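Long-range contact in uncharacterized protein YppE (Bacillus subtilis, PDB 2IM8), which is of unknown function but folds as a mainly helical, four-helix protein of the bacterial DUF1798 family: residues M1-M13 and L50-I62. Residues are numbered along the deposited sequence; the frame is centred on the assembly and turned at random.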
loop_
_atom_site.group_PDB
_atom_site.type_symbol
_atom_site.label_atom_id
_atom_site.label_comp_id
_atom_site.label_asym_id
_atom_site.label_seq_id
_atom_site.Cartn_x
_atom_site.Cartn_y
_atom_site.Cartn_z
HETATM N N MSE A 1 15.803 0.732 13.231
HETATM C CA MSE A 1 14.947 -0.280 12.552
HETATM C C MSE A 1 15.834 -1.314 11.847
HETATM O O MSE A 1 17.061 -1.179 11.795
HETATM C CB MSE A 1 14.021 0.414 11.523
HETATM C CG MSE A 1 12.877 -0.469 10.970
HETATM SE SE MSE A 1 11.772 0.283 9.512
HETATM C CE MSE A 1 10.277 0.941 10.554
ATOM N N LEU A 2 15.203 -2.365 11.337
ATOM C CA LEU A 2 15.898 -3.409 10.595
ATOM C C LEU A 2 15.153 -3.477 9.268
ATOM O O LEU A 2 13.951 -3.204 9.218
ATOM C CB LEU A 2 15.794 -4.756 11.316
ATOM C CG LEU A 2 16.527 -4.938 12.650
ATOM C CD1 LEU A 2 16.145 -6.278 13.274
ATOM C CD2 LEU A 2 18.029 -4.865 12.421
ATOM N N SER A 3 15.849 -3.820 8.189
ATOM C CA SER A 3 15.178 -3.904 6.900
ATOM C C SER A 3 14.051 -4.927 7.018
ATOM O O SER A 3 13.058 -4.866 6.294
ATOM C CB SER A 3 16.160 -4.326 5.803
ATOM O OG SER A 3 16.603 -5.656 5.999
ATOM N N GLN A 4 14.214 -5.853 7.954
ATOM C CA GLN A 4 13.239 -6.910 8.207
ATOM C C GLN A 4 11.847 -6.351 8.514
ATOM O O GLN A 4 10.829 -6.900 8.080
ATOM C CB GLN A 4 13.718 -7.773 9.383
ATOM C CG GLN A 4 14.962 -8.614 9.090
ATOM C CD GLN A 4 16.151 -7.798 8.585
ATOM O OE1 GLN A 4 16.710 -6.975 9.306
ATOM N NE2 GLN A 4 16.547 -8.040 7.336
ATOM N N THR A 5 11.810 -5.263 9.278
ATOM C CA THR A 5 10.551 -4.618 9.647
ATOM C C THR A 5 9.906 -3.983 8.417
ATOM O O THR A 5 8.693 -4.096 8.195
ATOM C CB THR A 5 10.796 -3.517 10.694
ATOM O OG1 THR A 5 11.476 -4.081 11.819
ATOM C CG2 THR A 5 9.492 -2.901 11.144
ATOM N N LEU A 6 10.728 -3.312 7.619
ATOM C CA LEU A 6 10.243 -2.654 6.412
ATOM C C LEU A 6 9.629 -3.700 5.495
ATOM O O LEU A 6 8.528 -3.528 4.982
ATOM C CB LEU A 6 11.399 -1.963 5.688
ATOM C CG LEU A 6 11.291 -0.477 5.341
ATOM C CD1 LEU A 6 12.503 -0.088 4.489
ATOM C CD2 LEU A 6 9.991 -0.180 4.589
ATOM N N LEU A 7 10.368 -4.785 5.289
ATOM C CA LEU A 7 9.935 -5.878 4.432
ATOM C C LEU A 7 8.581 -6.445 4.884
ATOM O O LEU A 7 7.683 -6.671 4.064
ATOM C CB LEU A 7 11.000 -6.981 4.436
ATOM C CG LEU A 7 10.704 -8.198 3.560
ATOM C CD1 LEU A 7 10.778 -7.794 2.091
ATOM C CD2 LEU A 7 11.711 -9.312 3.868
ATOM N N GLU A 8 8.430 -6.678 6.185
ATOM C CA GLU A 8 7.166 -7.205 6.694
ATOM C C GLU A 8 6.058 -6.206 6.412
ATOM O O GLU A 8 4.975 -6.583 5.968
ATOM C CB GLU A 8 7.244 -7.459 8.200
ATOM C CG GLU A 8 8.282 -8.484 8.602
ATOM C CD GLU A 8 8.220 -8.816 10.080
ATOM O OE1 GLU A 8 8.327 -7.879 10.901
ATOM O OE2 GLU A 8 8.060 -10.011 10.417
HETATM N N MSE A 9 6.329 -4.929 6.672
HETATM C CA MSE A 9 5.328 -3.898 6.429
HETATM C C MSE A 9 4.996 -3.832 4.944
HETATM O O MSE A 9 3.858 -3.581 4.564
HETATM C CB MSE A 9 5.831 -2.541 6.918
HETATM C CG MSE A 9 5.890 -2.427 8.424
HETATM SE SE MSE A 9 6.417 -0.652 8.927
HETATM C CE MSE A 9 6.123 -0.791 10.838
ATOM N N THR A 10 6.000 -4.055 4.106
ATOM C CA THR A 10 5.792 -4.037 2.663
ATOM C C THR A 10 4.849 -5.178 2.255
ATOM O O THR A 10 3.918 -4.974 1.475
ATOM C CB THR A 10 7.123 -4.209 1.916
ATOM O OG1 THR A 10 8.002 -3.136 2.265
ATOM C CG2 THR A 10 6.897 -4.207 0.399
ATOM N N GLU A 11 5.094 -6.378 2.778
ATOM C CA GLU A 11 4.260 -7.522 2.431
ATOM C C GLU A 11 2.852 -7.363 2.983
ATOM O O GLU A 11 1.887 -7.817 2.369
ATOM C CB GLU A 11 4.897 -8.826 2.927
ATOM C CG GLU A 11 6.154 -9.235 2.143
ATOM C CD GLU A 11 5.867 -9.998 0.839
ATOM O OE1 GLU A 11 4.814 -9.775 0.203
ATOM O OE2 GLU A 11 6.720 -10.826 0.440
ATOM N N GLN A 12 2.741 -6.706 4.135
ATOM C CA GLN A 12 1.444 -6.460 4.765
ATOM C C GLN A 12 0.623 -5.538 3.858
ATOM O O GLN A 12 -0.551 -5.793 3.606
ATOM C CB GLN A 12 1.642 -5.797 6.134
ATOM C CG GLN A 12 0.506 -6.016 7.114
ATOM C CD GLN A 12 0.807 -5.474 8.501
ATOM O OE1 GLN A 12 1.893 -5.699 9.056
ATOM N NE2 GLN A 12 -0.158 -4.770 9.077
HETATM N N MSE A 13 1.241 -4.468 3.367
HETATM C CA MSE A 13 0.544 -3.535 2.481
HETATM C C MSE A 13 0.152 -4.198 1.161
HETATM O O MSE A 13 -0.912 -3.924 0.608
HETATM C CB MSE A 13 1.411 -2.304 2.210
HETATM C CG MSE A 13 1.527 -1.383 3.424
HETATM SE SE MSE A 13 2.767 0.079 3.167
HETATM C CE MSE A 13 1.726 1.139 1.936
ATOM N N LEU A 50 0.105 2.186 9.243
ATOM C CA LEU A 50 0.999 1.272 8.546
ATOM C C LEU A 50 1.749 1.996 7.418
ATOM O O LEU A 50 2.969 1.908 7.328
ATOM C CB LEU A 50 0.192 0.103 7.973
ATOM C CG LEU A 50 0.882 -0.916 7.059
ATOM C CD1 LEU A 50 2.140 -1.444 7.715
ATOM C CD2 LEU A 50 -0.095 -2.058 6.758
ATOM N N ALA A 51 1.012 2.713 6.573
ATOM C CA ALA A 51 1.599 3.430 5.444
ATOM C C ALA A 51 2.635 4.467 5.868
ATOM O O ALA A 51 3.671 4.611 5.219
ATOM C CB ALA A 51 0.497 4.106 4.613
ATOM N N ALA A 52 2.356 5.182 6.955
ATOM C CA ALA A 52 3.269 6.213 7.457
ATOM C C ALA A 52 4.588 5.624 7.954
ATOM O O ALA A 52 5.666 6.123 7.625
ATOM C CB ALA A 52 2.585 7.015 8.577
ATOM N N ARG A 53 4.504 4.557 8.742
ATOM C CA ARG A 53 5.698 3.902 9.275
ATOM C C ARG A 53 6.515 3.270 8.150
ATOM O O ARG A 53 7.744 3.251 8.198
ATOM C CB ARG A 53 5.290 2.829 10.285
ATOM C CG ARG A 53 4.487 3.390 11.448
ATOM C CD ARG A 53 3.856 2.301 12.281
ATOM N NE ARG A 53 2.920 2.869 13.247
ATOM C CZ ARG A 53 2.158 2.153 14.069
ATOM N NH1 ARG A 53 2.219 0.826 14.045
ATOM N NH2 ARG A 53 1.333 2.763 14.914
ATOM N N TRP A 54 5.821 2.750 7.144
ATOM C CA TRP A 54 6.475 2.125 6.002
ATOM C C TRP A 54 7.263 3.183 5.235
ATOM O O TRP A 54 8.440 2.997 4.949
ATOM C CB TRP A 54 5.435 1.491 5.074
ATOM C CG TRP A 54 6.028 0.928 3.836
ATOM C CD1 TRP A 54 6.652 -0.282 3.694
ATOM C CD2 TRP A 54 6.082 1.562 2.555
ATOM N NE1 TRP A 54 7.087 -0.438 2.400
ATOM C CE2 TRP A 54 6.751 0.681 1.680
ATOM C CE3 TRP A 54 5.629 2.795 2.061
ATOM C CZ2 TRP A 54 6.980 0.991 0.333
ATOM C CZ3 TRP A 54 5.856 3.108 0.725
ATOM C CH2 TRP A 54 6.526 2.208 -0.125
ATOM N N ALA A 55 6.596 4.290 4.906
ATOM C CA ALA A 55 7.229 5.382 4.168
ATOM C C ALA A 55 8.488 5.894 4.870
ATOM O O ALA A 55 9.530 6.090 4.235
ATOM C CB ALA A 55 6.232 6.534 3.969
ATOM N N GLU A 56 8.396 6.113 6.178
ATOM C CA GLU A 56 9.546 6.593 6.928
ATOM C C GLU A 56 10.688 5.588 6.818
ATOM O O GLU A 56 11.842 5.971 6.669
ATOM C CB GLU A 56 9.165 6.848 8.400
ATOM C CG GLU A 56 10.099 6.241 9.440
ATOM C CD GLU A 56 9.552 4.940 10.025
ATOM O OE1 GLU A 56 8.470 4.974 10.660
ATOM O OE2 GLU A 56 10.200 3.885 9.849
ATOM N N GLY A 57 10.366 4.300 6.872
ATOM C CA GLY A 57 11.398 3.283 6.763
ATOM C C GLY A 57 11.947 3.221 5.346
ATOM O O GLY A 57 13.157 3.090 5.142
ATOM N N ALA A 58 11.052 3.315 4.365
ATOM C CA ALA A 58 11.446 3.284 2.958
ATOM C C ALA A 58 12.363 4.462 2.670
ATOM O O ALA A 58 13.409 4.302 2.039
ATOM C CB ALA A 58 10.203 3.344 2.045
ATOM N N LEU A 59 11.974 5.648 3.129
ATOM C CA LEU A 59 12.799 6.828 2.908
ATOM C C LEU A 59 14.172 6.676 3.572
ATOM O O LEU A 59 15.191 7.080 3.005
ATOM C CB LEU A 59 12.091 8.073 3.430
ATOM C CG LEU A 59 10.860 8.486 2.617
ATOM C CD1 LEU A 59 10.170 9.641 3.315
ATOM C CD2 LEU A 59 11.281 8.875 1.190
ATOM N N GLU A 60 14.200 6.101 4.772
ATOM C CA GLU A 60 15.469 5.883 5.468
ATOM C C GLU A 60 16.338 4.976 4.596
ATOM O O GLU A 60 17.522 5.238 4.386
ATOM C CB GLU A 60 15.242 5.204 6.825
ATOM C CG GLU A 60 14.672 6.114 7.903
ATOM C CD GLU A 60 14.580 5.426 9.253
ATOM O OE1 GLU A 60 15.593 4.830 9.690
ATOM O OE2 GLU A 60 13.499 5.486 9.879
ATOM N N LEU A 61 15.722 3.916 4.083
ATOM C CA LEU A 61 16.405 2.950 3.233
ATOM C C LEU A 61 17.132 3.576 2.045
ATOM O O LEU A 61 18.250 3.170 1.715
ATOM C CB LEU A 61 15.406 1.918 2.698
ATOM C CG LEU A 61 15.954 0.919 1.670
ATOM C CD1 LEU A 61 16.821 -0.105 2.376
ATOM C CD2 LEU A 61 14.804 0.223 0.949
ATOM N N ILE A 62 16.503 4.558 1.402
ATOM C CA ILE A 62 17.101 5.194 0.234
ATOM C C ILE A 62 18.121 6.274 0.552
ATOM O O ILE A 62 18.918 6.646 -0.310
ATOM C CB ILE A 62 16.022 5.784 -0.707
ATOM C CG1 ILE A 62 15.362 6.999 -0.065
ATOM C CG2 ILE A 62 14.972 4.724 -1.012
ATOM C CD1 ILE A 62 14.395 7.718 -0.987
#
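Trp-54 packs its indole against the start of helix 3-29, where the ring N-H meets the hydroxyl of Thr-10: NE1 donates to OG1 over 2.9 Å with an N-H...O angle of 147°, the oxygen lying close to the ring plane. The same hydroxyl in turn donates to the carbonyl O of Leu-6, OG1 to O 2.8 Å, from well above the carbonyl plane. A threonine suits a buried helix position because its hydroxyl can both accept from the indole and donate to the preceding turn; tryptophan joins a broad apolar surface to a single N-H donor. Over one face of the indole sits the selenium of Met-13, a selenomethionine, 3.8 Å from SE to the centroid of the five-membered ring, a Met-aromatic contact suited to a flexible, polarisable chain; Ala-58 lies against the opposite face. With its CG anti to the backbone N (chi1 176°), Trp-54 projects its ring as a knob among Leu-6, Met-9, Thr-10 and Met-13. Shortening this side chain to an alanine is likely to leave the Thr-10 hydroxyl without its N-H donor and a gap between Met-13 and Ala-58.

Leu-6 returns the favour, a knob among Trp-54, Gly-57, Ala-58 and Leu-61. Glycine fits here because a CB would point toward segment 1-13 and crowd Leu-6 CG. Farther along, the branched end of Leu-50 packs against Met-9 and Met-13, while the extended, unbranched Met-9 chain lays its CE on Arg-53 CB.

The two helix segments run in opposing senses but splayed, their directions 134° apart. Helix 96-121, through Leu-110 and Val-113, and helix 72-91, through Ile-75 and Val-78, also pack on Trp-54 or Met-13, completing a four-helix bundle around these two side chains.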